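Local coordinates for protein down syndrome cell adhesion molecule, isoform AK (Drosophila melanogaster, PDB 4WVR) that probably mediates homophilic cell adhesion, this variable immunoglobulin domain pairing with a second copy of itself, at residues I57-L62 against S67-A72. Sequence-based numbering, arbitrary orientation.
Sequences ITILKL and SVLNIA
Two strands of an antiparallel beta hairpin, D and E in the usual lettering of an immunoglobulin sandwich, run side by side here, T58 opposite N70 and L60 opposite V68 as hydrogen-bonded pairs. T58 N gives to N70 O at 2.7 Å and N70 N returns to T58 O at 2.8 Å; V68 N meets L60 O almost straight, at 173°, and L60 N closes the second ring on V68 O. Between the rings I59 faces L69; I59 CA-H points at V68 O and L69 CA-H at T58 O. On the inner face, with CG1 of I57 turned anti to the carbonyl carbon (chi1 -60°), CG2 is the branch left anti to the backbone N; it crosses the isobutyl group of L69 and reaches L69 CG at 3.7 Å. Cutting L69 back to an alanine would probably leave I57 CG2 without this partner and open a gap beside W43 and F82. On the other face two waters tie T58 to N70: one donates to both T58 OG1 (2.6 Å) and N70 OD1 (2.7 Å), the other joins T58 OG1, N70 O and A72 N. N70 ND2 hydrogen-bonds to N25 OD1. Near the turn, L62 CD2 packs on V68 CG2 at 3.9 Å. Strand 66-71 lies between 57-63 and 26-31; I57, L69 and I71 pack onto F82 of the opposing sheet, while T58, L62, V68 and N70 touch the second subunit.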
ATOM      1  N   ILE A  57       6.948  12.197   5.077  1.00 27.75           N
ATOM      2  CA  ILE A  57       6.566  10.795   4.947  1.00 29.52           C
ATOM      3  C   ILE A  57       5.317  10.476   5.764  1.00 33.65           C
ATOM      4  O   ILE A  57       5.305  10.660   6.984  1.00 30.75           O
ATOM      5  CB  ILE A  57       7.700   9.858   5.401  1.00 25.45           C
ATOM      6  CG1 ILE A  57       8.949  10.082   4.548  1.00 26.10           C
ATOM      7  CG2 ILE A  57       7.251   8.403   5.336  1.00 27.06           C
ATOM      8  CD1 ILE A  57      10.152   9.297   5.026  1.00 33.89           C
ATOM      9  N   THR A  58       4.272  10.001   5.095  1.00 26.91           N
ATOM     10  CA  THR A  58       3.044   9.610   5.782  1.00 25.97           C
ATOM     11  C   THR A  58       3.132   8.181   6.314  1.00 24.30           C
ATOM     12  O   THR A  58       3.547   7.267   5.604  1.00 25.52           O
ATOM     13  CB  THR A  58       1.811   9.722   4.854  1.00 27.54           C
ATOM     14  OG1 THR A  58       1.682  11.069   4.375  1.00 31.34           O
ATOM     15  CG2 THR A  58       0.544   9.332   5.601  1.00 29.44           C
ATOM     16  N   ILE A  59       2.743   8.001   7.571  1.00 21.43           N
ATOM     17  CA  ILE A  59       2.693   6.682   8.188  1.00 22.27           C
ATOM     18  C   ILE A  59       1.355   6.508   8.900  1.00 28.11           C
ATOM     19  O   ILE A  59       0.974   7.341   9.721  1.00 24.36           O
ATOM     20  CB  ILE A  59       3.844   6.484   9.193  1.00 26.36           C
ATOM     21  CG1 ILE A  59       5.192   6.498   8.466  1.00 30.84           C
ATOM     22  CG2 ILE A  59       3.665   5.192   9.971  1.00 25.42           C
ATOM     23  CD1 ILE A  59       6.385   6.378   9.386  1.00 34.03           C
ATOM     24  N   LEU A  60       0.638   5.434   8.585  1.00 25.94           N
ATOM     25  CA  LEU A  60      -0.664   5.196   9.201  1.00 29.33           C
ATOM     26  C   LEU A  60      -0.898   3.729   9.536  1.00 25.83           C
ATOM     27  O   LEU A  60      -0.764   2.852   8.677  1.00 24.43           O
ATOM     28  CB  LEU A  60      -1.790   5.692   8.288  1.00 28.69           C
ATOM     29  CG  LEU A  60      -3.201   5.406   8.808  1.00 36.24           C
ATOM     30  CD1 LEU A  60      -3.481   6.231  10.055  1.00 41.96           C
ATOM     31  CD2 LEU A  60      -4.249   5.671   7.735  1.00 37.28           C
ATOM     32  N   LYS A  61      -1.255   3.462  10.788  1.00 25.90           N
ATOM     33  CA  LYS A  61      -1.690   2.127  11.173  1.00 28.05           C
ATOM     34  C   LYS A  61      -3.110   1.888  10.674  1.00 29.04           C
ATOM     35  O   LYS A  61      -4.074   2.385  11.250  1.00 30.41           O
ATOM     36  CB  LYS A  61      -1.617   1.930  12.686  1.00 33.24           C
ATOM     37  CG  LYS A  61      -1.730   0.473  13.105  1.00 36.90           C
ATOM     38  CD  LYS A  61      -0.469  -0.005  13.799  1.00 43.26           C
ATOM     39  CE  LYS A  61      -0.653  -1.393  14.404  1.00 44.84           C
ATOM     40  NZ  LYS A  61      -1.517  -1.383  15.614  1.00 46.11           N
ATOM     41  N   LEU A  62      -3.223   1.112   9.604  1.00 25.91           N
ATOM     42  CA  LEU A  62      -4.489   0.919   8.910  1.00 28.53           C
ATOM     43  C   LEU A  62      -5.393  -0.082   9.627  1.00 29.72           C
ATOM     44  O   LEU A  62      -6.620   0.005   9.555  1.00 28.37           O
ATOM     45  CB  LEU A  62      -4.221   0.453   7.479  1.00 27.33           C
ATOM     46  CG  LEU A  62      -5.417   0.381   6.531  1.00 36.93           C
ATOM     47  CD1 LEU A  62      -6.020   1.759   6.348  1.00 37.76           C
ATOM     48  CD2 LEU A  62      -5.010  -0.215   5.192  1.00 35.62           C
ATOM     49  N   SER A  67       0.364  -1.553   8.438  1.00 22.70           N
ATOM     50  CA  SER A  67       0.770  -0.156   8.468  1.00 23.48           C
ATOM     51  C   SER A  67       1.139   0.301   7.063  1.00 25.37           C
ATOM     52  O   SER A  67       1.826  -0.414   6.333  1.00 25.22           O
ATOM     53  CB  SER A  67       1.947   0.050   9.421  1.00 25.86           C
ATOM     54  OG  SER A  67       2.405   1.393   9.385  1.00 23.74           O
ATOM     55  N   VAL A  68       0.682   1.493   6.694  1.00 21.63           N
ATOM     56  CA  VAL A  68       0.907   2.028   5.352  1.00 24.41           C
ATOM     57  C   VAL A  68       1.863   3.216   5.353  1.00 21.68           C
ATOM     58  O   VAL A  68       1.684   4.169   6.111  1.00 23.43           O
ATOM     59  CB  VAL A  68      -0.407   2.485   4.704  1.00 24.71           C
ATOM     60  CG1 VAL A  68      -0.177   2.821   3.237  1.00 30.35           C
ATOM     61  CG2 VAL A  68      -1.470   1.412   4.856  1.00 34.97           C
ATOM     62  N   LEU A  69       2.871   3.162   4.491  1.00 22.50           N
ATOM     63  CA  LEU A  69       3.799   4.275   4.345  1.00 20.53           C
ATOM     64  C   LEU A  69       3.596   4.913   2.976  1.00 26.76           C
ATOM     65  O   LEU A  69       3.501   4.214   1.969  1.00 23.95           O
ATOM     66  CB  LEU A  69       5.246   3.804   4.528  1.00 23.02           C
ATOM     67  CG  LEU A  69       6.356   4.864   4.520  1.00 20.37           C
ATOM     68  CD1 LEU A  69       7.478   4.467   5.459  1.00 25.65           C
ATOM     69  CD2 LEU A  69       6.900   5.077   3.108  1.00 23.63           C
ATOM     70  N   ASN A  70       3.511   6.240   2.946  1.00 23.20           N
ATOM     71  CA  ASN A  70       3.365   6.970   1.691  1.00 23.78           C
ATOM     72  C   ASN A  70       4.295   8.170   1.631  1.00 26.62           C
ATOM     73  O   ASN A  70       4.425   8.920   2.598  1.00 28.74           O
ATOM     74  CB  ASN A  70       1.914   7.430   1.489  1.00 21.31           C
ATOM     75  CG  ASN A  70       1.702   8.131   0.156  1.00 22.61           C
ATOM     76  OD1 ASN A  70       1.477   9.342   0.099  1.00 24.84           O
ATOM     77  ND2 ASN A  70       1.786   7.370  -0.930  1.00 20.69           N
ATOM     78  N   ILE A  71       4.949   8.341   0.489  1.00 21.91           N
ATOM     79  CA  ILE A  71       5.736   9.535   0.240  1.00 23.88           C
ATOM     80  C   ILE A  71       5.062  10.301  -0.885  1.00 23.75           C
ATOM     81  O   ILE A  71       5.225   9.962  -2.058  1.00 23.39           O
ATOM     82  CB  ILE A  71       7.189   9.204  -0.129  1.00 28.93           C
ATOM     83  CG1 ILE A  71       7.805   8.286   0.930  1.00 31.52           C
ATOM     84  CG2 ILE A  71       8.000  10.486  -0.289  1.00 26.04           C
ATOM     85  CD1 ILE A  71       9.218   7.836   0.600  1.00 32.24           C
ATOM     86  N   ALA A  72       4.286  11.316  -0.514  1.00 24.77           N
ATOM     87  CA  ALA A  72       3.431  12.031  -1.459  1.00 27.16           C
ATOM     88  C   ALA A  72       4.213  12.659  -2.612  1.00 26.87           C
ATOM     89  O   ALA A  72       3.764  12.637  -3.760  1.00 27.69           O
ATOM     90  CB  ALA A  72       2.628  13.096  -0.726  1.00 23.78           C
TER
HETATM   91  O   HOH W   1       3.761  12.020   2.288  1.00 25.32           O
HETATM   92  O   HOH W   2       0.485  11.048   2.011  1.00 28.88           O